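Long-range contacts in Phosphoglucomutase/phosphomannomutase family protein (Burkholderia thailandensis, PDB 3UW2), which probably catalyses the intramolecular transfer of a phosphate group on hexose phosphates, as expected of a metal-dependent phosphohexose mutase: residues S130-K140 / F263-G271; P100-V110 / W358-Y366. All blocks are in the same frame, centred on the assembly; numbering follows the deposited sequence.

Contact 1. Residues S130-K140 / F263-G271; sequences SHNPPDYNGFK and FDGDGDRLG. With ZN (zinc ion), chain K; PO4 (phosphate ion), chain B.
Lys140 meets Asp266 from the opposite direction and touches the OD2 oxygens of Asp266 and Asp268, which the zinc ion leaves unbound. Extended beyond CG, its chain carries NZ to both carboxylates, 2.7 Å from Asp266 OD2 and 3.0 Å from Asp268 OD2, each met on the syn side but somewhat out of the carboxylate plane. The same NZ donates to O4 of the phosphate. Zinc is bound by Asp264 OD2, Asp266 OD1 and Asp268 OD1, and phosphate O2 is its fourth ligand at 2.2 Å; it probably occupies the site of the magnesium used by this family. The phosphorus lies 1.6 Å from Ser130 OG, a covalent bond: this is a phosphoserine, consistent with the phosphorylated serine of these mutases. His131 ND1 donates to phosphate O3 at the edge of its ring. The Arg269 guanidinium is turned 70° to that ring, with NH2 3.3 Å from His131 ND1. A bend at chi3 (-78°) turns Arg269 back on its own loop, where NE gives Asp264 OD2 a nearly straight bond (166°) from above the carboxylate plane. Thr101 also bonds Asp266 OD2, a second grip. The serine loop leads into strand 136-143, paired with strands 124-127 and 33-36 of the first domain; the metal loop joins antiparallel strands 259-263 and 270-273 of the second.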
loop_
_atom_site.group_PDB
_atom_site.type_symbol
_atom_site.label_atom_id
_atom_site.label_comp_id
_atom_site.label_asym_id
_atom_site.label_seq_id
_atom_site.Cartn_x
_atom_site.Cartn_y
_atom_site.Cartn_z
ATOM N N SER A 130 1.115 10.336 -2.815
ATOM C CA SER A 130 0.187 9.273 -2.405
ATOM C C SER A 130 -1.223 9.831 -2.020
ATOM O O SER A 130 -1.869 10.466 -2.867
ATOM C CB SER A 130 0.911 8.386 -1.331
ATOM O OG SER A 130 0.037 7.614 -0.538
ATOM N N HIS A 131 -1.654 9.702 -0.762
ATOM C CA HIS A 131 -2.998 10.123 -0.336
ATOM C C HIS A 131 -3.000 11.548 0.229
ATOM O O HIS A 131 -4.056 12.062 0.627
ATOM C CB HIS A 131 -3.571 9.128 0.702
ATOM C CG HIS A 131 -2.897 9.202 2.055
ATOM N ND1 HIS A 131 -1.705 8.580 2.315
ATOM C CD2 HIS A 131 -3.237 9.901 3.219
ATOM C CE1 HIS A 131 -1.307 8.875 3.586
ATOM N NE2 HIS A 131 -2.245 9.666 4.143
ATOM N N ASN A 132 -1.828 12.200 0.251
ATOM C CA ASN A 132 -1.646 13.468 1.012
ATOM C C ASN A 132 -2.154 14.711 0.311
ATOM O O ASN A 132 -2.376 14.626 -0.903
ATOM C CB ASN A 132 -0.152 13.647 1.383
ATOM C CG ASN A 132 0.303 12.603 2.380
ATOM O OD1 ASN A 132 -0.227 12.504 3.496
ATOM N ND2 ASN A 132 1.200 11.745 1.942
ATOM N N PRO A 133 -2.305 15.861 1.047
ATOM C CA PRO A 133 -2.788 17.102 0.401
ATOM C C PRO A 133 -1.951 17.552 -0.818
ATOM O O PRO A 133 -0.807 17.059 -0.982
ATOM C CB PRO A 133 -2.762 18.132 1.549
ATOM C CG PRO A 133 -2.969 17.298 2.815
ATOM C CD PRO A 133 -2.219 16.027 2.534
ATOM N N PRO A 134 -2.503 18.469 -1.668
ATOM C CA PRO A 134 -1.897 18.860 -2.936
ATOM C C PRO A 134 -0.420 19.282 -2.924
ATOM O O PRO A 134 0.311 19.075 -3.966
ATOM C CB PRO A 134 -2.733 20.073 -3.387
ATOM C CG PRO A 134 -4.082 19.901 -2.715
ATOM C CD PRO A 134 -3.898 18.942 -1.569
ATOM N N ASP A 135 -0.002 19.907 -1.827
ATOM C CA ASP A 135 1.334 20.501 -1.690
ATOM C C ASP A 135 2.388 19.484 -1.193
ATOM O O ASP A 135 3.564 19.835 -1.033
ATOM C CB ASP A 135 1.304 21.779 -0.788
ATOM C CG ASP A 135 0.555 21.580 0.539
ATOM O OD1 ASP A 135 -0.218 20.599 0.694
ATOM O OD2 ASP A 135 0.702 22.455 1.435
ATOM N N TYR A 136 1.954 18.242 -0.929
ATOM C CA TYR A 136 2.863 17.178 -0.532
ATOM C C TYR A 136 3.313 16.427 -1.723
ATOM O O TYR A 136 2.575 16.256 -2.712
ATOM C CB TYR A 136 2.182 16.152 0.361
ATOM C CG TYR A 136 1.918 16.688 1.746
ATOM C CD1 TYR A 136 0.997 17.685 1.936
ATOM C CD2 TYR A 136 2.645 16.225 2.845
ATOM C CE1 TYR A 136 0.747 18.193 3.209
ATOM C CE2 TYR A 136 2.412 16.723 4.119
ATOM C CZ TYR A 136 1.463 17.703 4.288
ATOM O OH TYR A 136 1.235 18.237 5.542
ATOM N N ASN A 137 4.522 15.938 -1.603
ATOM C CA ASN A 137 5.048 15.048 -2.598
ATOM C C ASN A 137 6.177 14.167 -1.992
ATOM O O ASN A 137 6.470 14.248 -0.794
ATOM C CB ASN A 137 5.457 15.818 -3.861
ATOM C CG ASN A 137 5.243 14.980 -5.142
ATOM O OD1 ASN A 137 5.318 13.756 -5.114
ATOM N ND2 ASN A 137 4.965 15.620 -6.232
ATOM N N GLY A 138 6.822 13.337 -2.794
ATOM C CA GLY A 138 7.699 12.352 -2.147
ATOM C C GLY A 138 8.247 11.398 -3.122
ATOM O O GLY A 138 8.049 11.587 -4.369
ATOM N N PHE A 139 8.943 10.369 -2.617
ATOM C CA PHE A 139 9.580 9.409 -3.538
ATOM C C PHE A 139 9.457 8.003 -2.960
ATOM O O PHE A 139 9.785 7.775 -1.773
ATOM C CB PHE A 139 11.063 9.762 -3.718
ATOM C CG PHE A 139 11.299 11.222 -4.136
ATOM C CD1 PHE A 139 11.495 11.549 -5.455
ATOM C CD2 PHE A 139 11.345 12.259 -3.151
ATOM C CE1 PHE A 139 11.702 12.876 -5.840
ATOM C CE2 PHE A 139 11.554 13.584 -3.518
ATOM C CZ PHE A 139 11.735 13.900 -4.891
ATOM N N LYS A 140 8.988 7.083 -3.782
ATOM C CA LYS A 140 8.883 5.673 -3.427
ATOM C C LYS A 140 9.978 4.993 -4.234
ATOM O O LYS A 140 10.038 5.233 -5.427
ATOM C CB LYS A 140 7.452 5.165 -3.763
ATOM C CG LYS A 140 6.395 5.687 -2.743
ATOM C CD LYS A 140 5.003 5.011 -2.879
ATOM C CE LYS A 140 4.087 5.445 -1.745
ATOM N NZ LYS A 140 2.648 5.236 -2.040
ATOM N N PHE A 263 -9.717 4.493 -5.337
ATOM C CA PHE A 263 -8.280 4.330 -5.345
ATOM C C PHE A 263 -7.694 5.430 -4.532
ATOM O O PHE A 263 -8.261 6.520 -4.455
ATOM C CB PHE A 263 -7.749 4.382 -6.787
ATOM C CG PHE A 263 -8.125 3.189 -7.596
ATOM C CD1 PHE A 263 -7.458 1.978 -7.406
ATOM C CD2 PHE A 263 -9.136 3.254 -8.535
ATOM C CE1 PHE A 263 -7.796 0.872 -8.178
ATOM C CE2 PHE A 263 -9.497 2.148 -9.281
ATOM C CZ PHE A 263 -8.812 0.953 -9.113
ATOM N N ASP A 264 -6.554 5.169 -3.924
ATOM C CA ASP A 264 -5.820 6.241 -3.306
ATOM C C ASP A 264 -5.037 6.996 -4.405
ATOM O O ASP A 264 -5.109 6.627 -5.576
ATOM C CB ASP A 264 -4.922 5.722 -2.189
ATOM C CG ASP A 264 -3.667 5.061 -2.693
ATOM O OD1 ASP A 264 -3.544 4.609 -3.852
ATOM O OD2 ASP A 264 -2.825 4.911 -1.819
ATOM N N GLY A 265 -4.341 8.073 -4.037
ATOM C CA GLY A 265 -3.864 9.004 -5.096
ATOM C C GLY A 265 -2.834 8.454 -6.043
ATOM O O GLY A 265 -2.704 8.977 -7.144
ATOM N N ASP A 266 -2.079 7.387 -5.669
ATOM C CA ASP A 266 -1.161 6.837 -6.661
ATOM C C ASP A 266 -1.514 5.406 -7.125
ATOM O O ASP A 266 -0.751 4.774 -7.886
ATOM C CB ASP A 266 0.325 6.926 -6.175
ATOM C CG ASP A 266 0.577 6.072 -4.940
ATOM O OD1 ASP A 266 -0.429 5.809 -4.269
ATOM O OD2 ASP A 266 1.709 5.640 -4.589
ATOM N N GLY A 267 -2.632 4.877 -6.667
ATOM C CA GLY A 267 -3.142 3.597 -7.214
ATOM C C GLY A 267 -2.503 2.334 -6.537
ATOM O O GLY A 267 -2.651 1.246 -7.033
ATOM N N ASP A 268 -1.765 2.468 -5.443
ATOM C CA ASP A 268 -1.244 1.207 -4.823
ATOM C C ASP A 268 -2.200 0.728 -3.681
ATOM O O ASP A 268 -1.882 -0.198 -2.940
ATOM C CB ASP A 268 0.217 1.330 -4.391
ATOM C CG ASP A 268 0.393 2.275 -3.234
ATOM O OD1 ASP A 268 -0.626 2.843 -2.835
ATOM O OD2 ASP A 268 1.526 2.489 -2.739
ATOM N N ARG A 269 -3.378 1.364 -3.561
ATOM C CA ARG A 269 -4.378 0.899 -2.613
ATOM C C ARG A 269 -5.781 0.957 -3.223
ATOM O O ARG A 269 -6.129 1.955 -3.902
ATOM C CB ARG A 269 -4.383 1.720 -1.325
ATOM C CG ARG A 269 -3.111 1.624 -0.511
ATOM C CD ARG A 269 -3.299 2.263 0.873
ATOM N NE ARG A 269 -3.227 3.720 0.819
ATOM C CZ ARG A 269 -3.521 4.541 1.832
ATOM N NH1 ARG A 269 -3.909 4.062 3.021
ATOM N NH2 ARG A 269 -3.421 5.856 1.653
ATOM N N LEU A 270 -6.578 -0.078 -2.952
ATOM C CA LEU A 270 -7.977 -0.167 -3.411
ATOM C C LEU A 270 -8.934 -0.244 -2.201
ATOM O O LEU A 270 -8.740 -1.094 -1.291
ATOM C CB LEU A 270 -8.169 -1.436 -4.278
ATOM C CG LEU A 270 -9.608 -1.814 -4.695
ATOM C CD1 LEU A 270 -10.100 -0.908 -5.783
ATOM C CD2 LEU A 270 -9.639 -3.270 -5.165
ATOM N N GLY A 271 -9.936 0.649 -2.221
ATOM C CA GLY A 271 -11.127 0.576 -1.330
ATOM C C GLY A 271 -12.300 -0.056 -2.072
ATOM O O GLY A 271 -12.485 0.219 -3.269
HETATM ZN ZN ZN K . -0.682 4.905 -2.282
HETATM P P PO4 B . 0.532 6.373 0.377
HETATM O O2 PO4 B . -0.065 5.081 -0.172
HETATM O O3 PO4 B . -0.124 6.731 1.690
HETATM O O4 PO4 B . 2.026 6.412 0.351
#

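Contact 2. Residues P100-V110 / W358-Y366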
loop_
_atom_site.group_PDB
_atom_site.type_symbol
_atom_site.label_atom_id
_atom_site.label_comp_id
_atom_site.label_asym_id
_atom_site.label_seq_id
_atom_site.Cartn_x
_atom_site.Cartn_y
_atom_site.Cartn_z
ATOM N N PRO A 100 0.190 5.342 -12.390
ATOM C CA PRO A 100 0.079 4.861 -10.992
ATOM C C PRO A 100 1.399 4.226 -10.542
ATOM O O PRO A 100 2.197 3.737 -11.396
ATOM C CB PRO A 100 -0.998 3.744 -11.101
ATOM C CG PRO A 100 -1.904 4.266 -12.211
ATOM C CD PRO A 100 -0.851 4.732 -13.247
ATOM N N THR A 101 1.703 4.365 -9.270
ATOM C CA THR A 101 2.890 3.771 -8.638
ATOM C C THR A 101 3.176 2.290 -9.008
ATOM O O THR A 101 4.292 1.994 -9.460
ATOM C CB THR A 101 2.761 3.940 -7.091
ATOM O OG1 THR A 101 3.024 5.316 -6.807
ATOM C CG2 THR A 101 3.794 3.141 -6.322
ATOM N N PRO A 102 2.165 1.383 -8.961
ATOM C CA PRO A 102 2.493 0.011 -9.281
ATOM C C PRO A 102 2.838 -0.114 -10.754
ATOM O O PRO A 102 3.422 -1.113 -11.133
ATOM C CB PRO A 102 1.194 -0.786 -8.985
ATOM C CG PRO A 102 0.154 0.239 -8.991
ATOM C CD PRO A 102 0.741 1.551 -8.628
ATOM N N VAL A 103 2.479 0.864 -11.590
ATOM C CA VAL A 103 2.923 0.783 -13.018
ATOM C C VAL A 103 4.459 1.039 -13.138
ATOM O O VAL A 103 5.149 0.434 -13.960
ATOM C CB VAL A 103 2.081 1.738 -13.953
ATOM C CG1 VAL A 103 2.587 1.683 -15.421
ATOM C CG2 VAL A 103 0.623 1.277 -13.889
ATOM N N GLY A 104 4.986 1.964 -12.343
ATOM C CA GLY A 104 6.442 2.155 -12.215
ATOM C C GLY A 104 7.085 0.837 -11.684
ATOM O O GLY A 104 8.110 0.367 -12.249
ATOM N N TYR A 105 6.459 0.179 -10.697
ATOM C CA TYR A 105 6.972 -1.121 -10.200
ATOM C C TYR A 105 6.961 -2.138 -11.341
ATOM O O TYR A 105 7.897 -2.922 -11.521
ATOM C CB TYR A 105 6.109 -1.696 -9.071
ATOM C CG TYR A 105 6.069 -0.876 -7.806
ATOM C CD1 TYR A 105 7.059 0.084 -7.480
ATOM C CD2 TYR A 105 5.008 -1.066 -6.902
ATOM C CE1 TYR A 105 6.970 0.812 -6.224
ATOM C CE2 TYR A 105 4.958 -0.396 -5.702
ATOM C CZ TYR A 105 5.914 0.554 -5.364
ATOM O OH TYR A 105 5.715 1.253 -4.112
ATOM N N PHE A 106 5.901 -2.085 -12.150
ATOM C CA PHE A 106 5.757 -3.067 -13.213
ATOM C C PHE A 106 6.888 -2.817 -14.242
ATOM O O PHE A 106 7.487 -3.792 -14.777
ATOM C CB PHE A 106 4.375 -2.937 -13.853
ATOM C CG PHE A 106 4.212 -3.746 -15.157
ATOM C CD1 PHE A 106 3.943 -5.107 -15.119
ATOM C CD2 PHE A 106 4.317 -3.134 -16.397
ATOM C CE1 PHE A 106 3.748 -5.837 -16.286
ATOM C CE2 PHE A 106 4.177 -3.893 -17.610
ATOM C CZ PHE A 106 3.883 -5.223 -17.545
ATOM N N ALA A 107 7.166 -1.534 -14.549
ATOM C CA ALA A 107 8.278 -1.217 -15.490
ATOM C C ALA A 107 9.641 -1.744 -14.938
ATOM O O ALA A 107 10.495 -2.090 -15.679
ATOM C CB ALA A 107 8.360 0.310 -15.761
ATOM N N ALA A 108 9.793 -1.815 -13.612
ATOM C CA ALA A 108 11.020 -2.276 -12.998
ATOM C C ALA A 108 10.974 -3.829 -12.850
ATOM O O ALA A 108 11.924 -4.449 -12.351
ATOM C CB ALA A 108 11.216 -1.569 -11.639
ATOM N N SER A 109 9.952 -4.465 -13.438
ATOM C CA SER A 109 9.778 -5.927 -13.290
ATOM C C SER A 109 9.899 -6.696 -14.589
ATOM O O SER A 109 10.009 -7.937 -14.548
ATOM C CB SER A 109 8.412 -6.257 -12.677
ATOM O OG SER A 109 8.357 -5.669 -11.364
ATOM N N VAL A 110 9.759 -6.001 -15.704
ATOM C CA VAL A 110 9.686 -6.708 -17.006
ATOM C C VAL A 110 10.608 -6.110 -18.046
ATOM O O VAL A 110 11.002 -4.950 -17.955
ATOM C CB VAL A 110 8.247 -6.745 -17.615
ATOM C CG1 VAL A 110 7.224 -7.334 -16.595
ATOM C CG2 VAL A 110 7.830 -5.349 -18.132
ATOM N N TRP A 358 1.566 -13.094 -10.877
ATOM C CA TRP A 358 1.924 -11.676 -10.925
ATOM C C TRP A 358 3.398 -11.436 -10.595
ATOM O O TRP A 358 4.210 -12.290 -10.865
ATOM C CB TRP A 358 0.924 -10.883 -10.060
ATOM C CG TRP A 358 0.941 -9.351 -10.210
ATOM C CD1 TRP A 358 1.050 -8.395 -9.206
ATOM C CD2 TRP A 358 0.679 -8.604 -11.428
ATOM N NE1 TRP A 358 0.928 -7.125 -9.740
ATOM C CE2 TRP A 358 0.718 -7.204 -11.075
ATOM C CE3 TRP A 358 0.477 -8.973 -12.781
ATOM C CZ2 TRP A 358 0.533 -6.192 -12.035
ATOM C CZ3 TRP A 358 0.300 -7.966 -13.720
ATOM C CH2 TRP A 358 0.351 -6.609 -13.364
ATOM N N TYR A 359 3.755 -10.292 -9.987
ATOM C CA TYR A 359 5.161 -9.896 -9.796
ATOM C C TYR A 359 5.463 -9.610 -8.316
ATOM O O TYR A 359 6.598 -9.335 -7.946
ATOM C CB TYR A 359 5.449 -8.604 -10.617
ATOM C CG TYR A 359 5.260 -8.898 -12.070
ATOM C CD1 TYR A 359 6.263 -9.507 -12.786
ATOM C CD2 TYR A 359 4.030 -8.631 -12.716
ATOM C CE1 TYR A 359 6.078 -9.819 -14.142
ATOM C CE2 TYR A 359 3.841 -8.928 -14.062
ATOM C CZ TYR A 359 4.850 -9.532 -14.741
ATOM O OH TYR A 359 4.628 -9.870 -16.045
ATOM N N GLY A 360 4.441 -9.637 -7.488
ATOM C CA GLY A 360 4.698 -9.569 -6.038
ATOM C C GLY A 360 4.723 -8.162 -5.476
ATOM O O GLY A 360 4.895 -8.008 -4.263
ATOM N N PHE A 361 4.525 -7.123 -6.299
ATOM C CA PHE A 361 4.355 -5.746 -5.762
ATOM C C PHE A 361 2.875 -5.461 -5.516
ATOM O O PHE A 361 1.979 -6.034 -6.183
ATOM C CB PHE A 361 4.979 -4.649 -6.669
ATOM C CG PHE A 361 4.535 -4.723 -8.118
ATOM C CD1 PHE A 361 3.300 -4.217 -8.493
ATOM C CD2 PHE A 361 5.359 -5.255 -9.075
ATOM C CE1 PHE A 361 2.863 -4.234 -9.819
ATOM C CE2 PHE A 361 4.956 -5.294 -10.427
ATOM C CZ PHE A 361 3.718 -4.790 -10.796
ATOM N N ASP A 362 2.628 -4.581 -4.551
ATOM C CA ASP A 362 1.304 -4.098 -4.257
ATOM C C ASP A 362 0.794 -3.239 -5.446
ATOM O O ASP A 362 1.544 -2.439 -6.040
ATOM C CB ASP A 362 1.278 -3.324 -2.897
ATOM C CG ASP A 362 2.399 -2.280 -2.758
ATOM O OD1 ASP A 362 3.494 -2.499 -3.359
ATOM O OD2 ASP A 362 2.195 -1.238 -2.003
ATOM N N ASP A 363 -0.466 -3.432 -5.792
ATOM C CA ASP A 363 -1.049 -2.775 -6.976
ATOM C C ASP A 363 -2.580 -2.767 -6.773
ATOM O O ASP A 363 -3.235 -3.797 -6.836
ATOM C CB ASP A 363 -0.673 -3.606 -8.241
ATOM C CG ASP A 363 -1.179 -2.978 -9.531
ATOM O OD1 ASP A 363 -2.205 -2.235 -9.477
ATOM O OD2 ASP A 363 -0.561 -3.254 -10.600
ATOM N N GLY A 364 -3.127 -1.595 -6.534
ATOM C CA GLY A 364 -4.559 -1.406 -6.418
ATOM C C GLY A 364 -5.368 -1.755 -7.667
ATOM O O GLY A 364 -6.521 -2.228 -7.552
ATOM N N LEU A 365 -4.803 -1.491 -8.851
ATOM C CA LEU A 365 -5.516 -1.713 -10.105
ATOM C C LEU A 365 -5.540 -3.235 -10.425
ATOM O O LEU A 365 -6.555 -3.748 -10.895
ATOM C CB LEU A 365 -4.810 -1.010 -11.283
ATOM C CG LEU A 365 -5.093 0.509 -11.458
ATOM C CD1 LEU A 365 -4.499 1.368 -10.350
ATOM C CD2 LEU A 365 -4.480 0.940 -12.811
ATOM N N TYR A 366 -4.397 -3.907 -10.242
ATOM C CA TYR A 366 -4.359 -5.339 -10.327
ATOM C C TYR A 366 -5.234 -6.008 -9.280
ATOM O O TYR A 366 -5.923 -6.962 -9.594
ATOM C CB TYR A 366 -2.902 -5.857 -10.212
ATOM C CG TYR A 366 -2.808 -7.318 -10.563
ATOM C CD1 TYR A 366 -3.045 -7.763 -11.886
ATOM C CD2 TYR A 366 -2.504 -8.286 -9.586
ATOM C CE1 TYR A 366 -3.016 -9.154 -12.220
ATOM C CE2 TYR A 366 -2.452 -9.644 -9.903
ATOM C CZ TYR A 366 -2.653 -10.057 -11.239
ATOM O OH TYR A 366 -2.586 -11.396 -11.522
HETATM O O HOH W 1 3.731 1.011 -2.657
#
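Phe361 lies with one face under Tyr105 CB, a CH-pi contact 3.7 Å from CB to the ring centroid. The Tyr105 ring itself then turns an edge toward that same phenyl in an offset edge-to-face pair, planes at 61°. Phe361 CG sits between its backbone N and carbonyl carbon (chi1 52°), which sends the ring along helix 101-107: CE1 meets Pro102 O, Phe361 CZ meets Phe106 CB at 3.6 Å, and Ser109 OG comes to the ring edge, 3.5 Å from Phe361 CE2. That hydroxyl donates to Tyr105 O. Phe106 points its own edge at the face of Tyr359, planes 81° apart, with Phe106 CE1 3.8 Å from Tyr359 CE2, while Val110 CG1 packs on the same tyrosine near its hydroxyl. Tyr359 OH bonds Arg184. At the other end, Pro102 CB presses against the Asp363 carboxylate carbon, 3.3 Å from Asp363 CG. Asp363 caps the start of helix 364-375: OD1 takes a bond from Tyr366 N and a weak one from Leu365 N, and OD2 bonds Tyr181. A water accepts from Tyr105 OH at 2.5 Å and donates to Asp362 OD2, which His351 also holds; the buried Asp362 O finds no partner. With that water as the polar bridge between the segments, the interface of the first and third domains depends mainly on ring and carbon packing.

Both contacts start from the first domain, but contact 1 carries it to the second and contact 2 to the third. Contact 2 is the more buried and is largely aromatic; contact 1 is partly buried and is made of charge, metal and phosphate, as suits a site where phosphoryl transfer probably takes place. They touch directly: besides the Thr101 bond to the metal loop, Gly364 N lies 2.9 Å from Gly267 O, a probable hydrogen bond. The metal loop is therefore joined to both segments of contact 2, and the Asp362 side chain of contact 2 comes within about 7 Å of the zinc, nearest atoms counted.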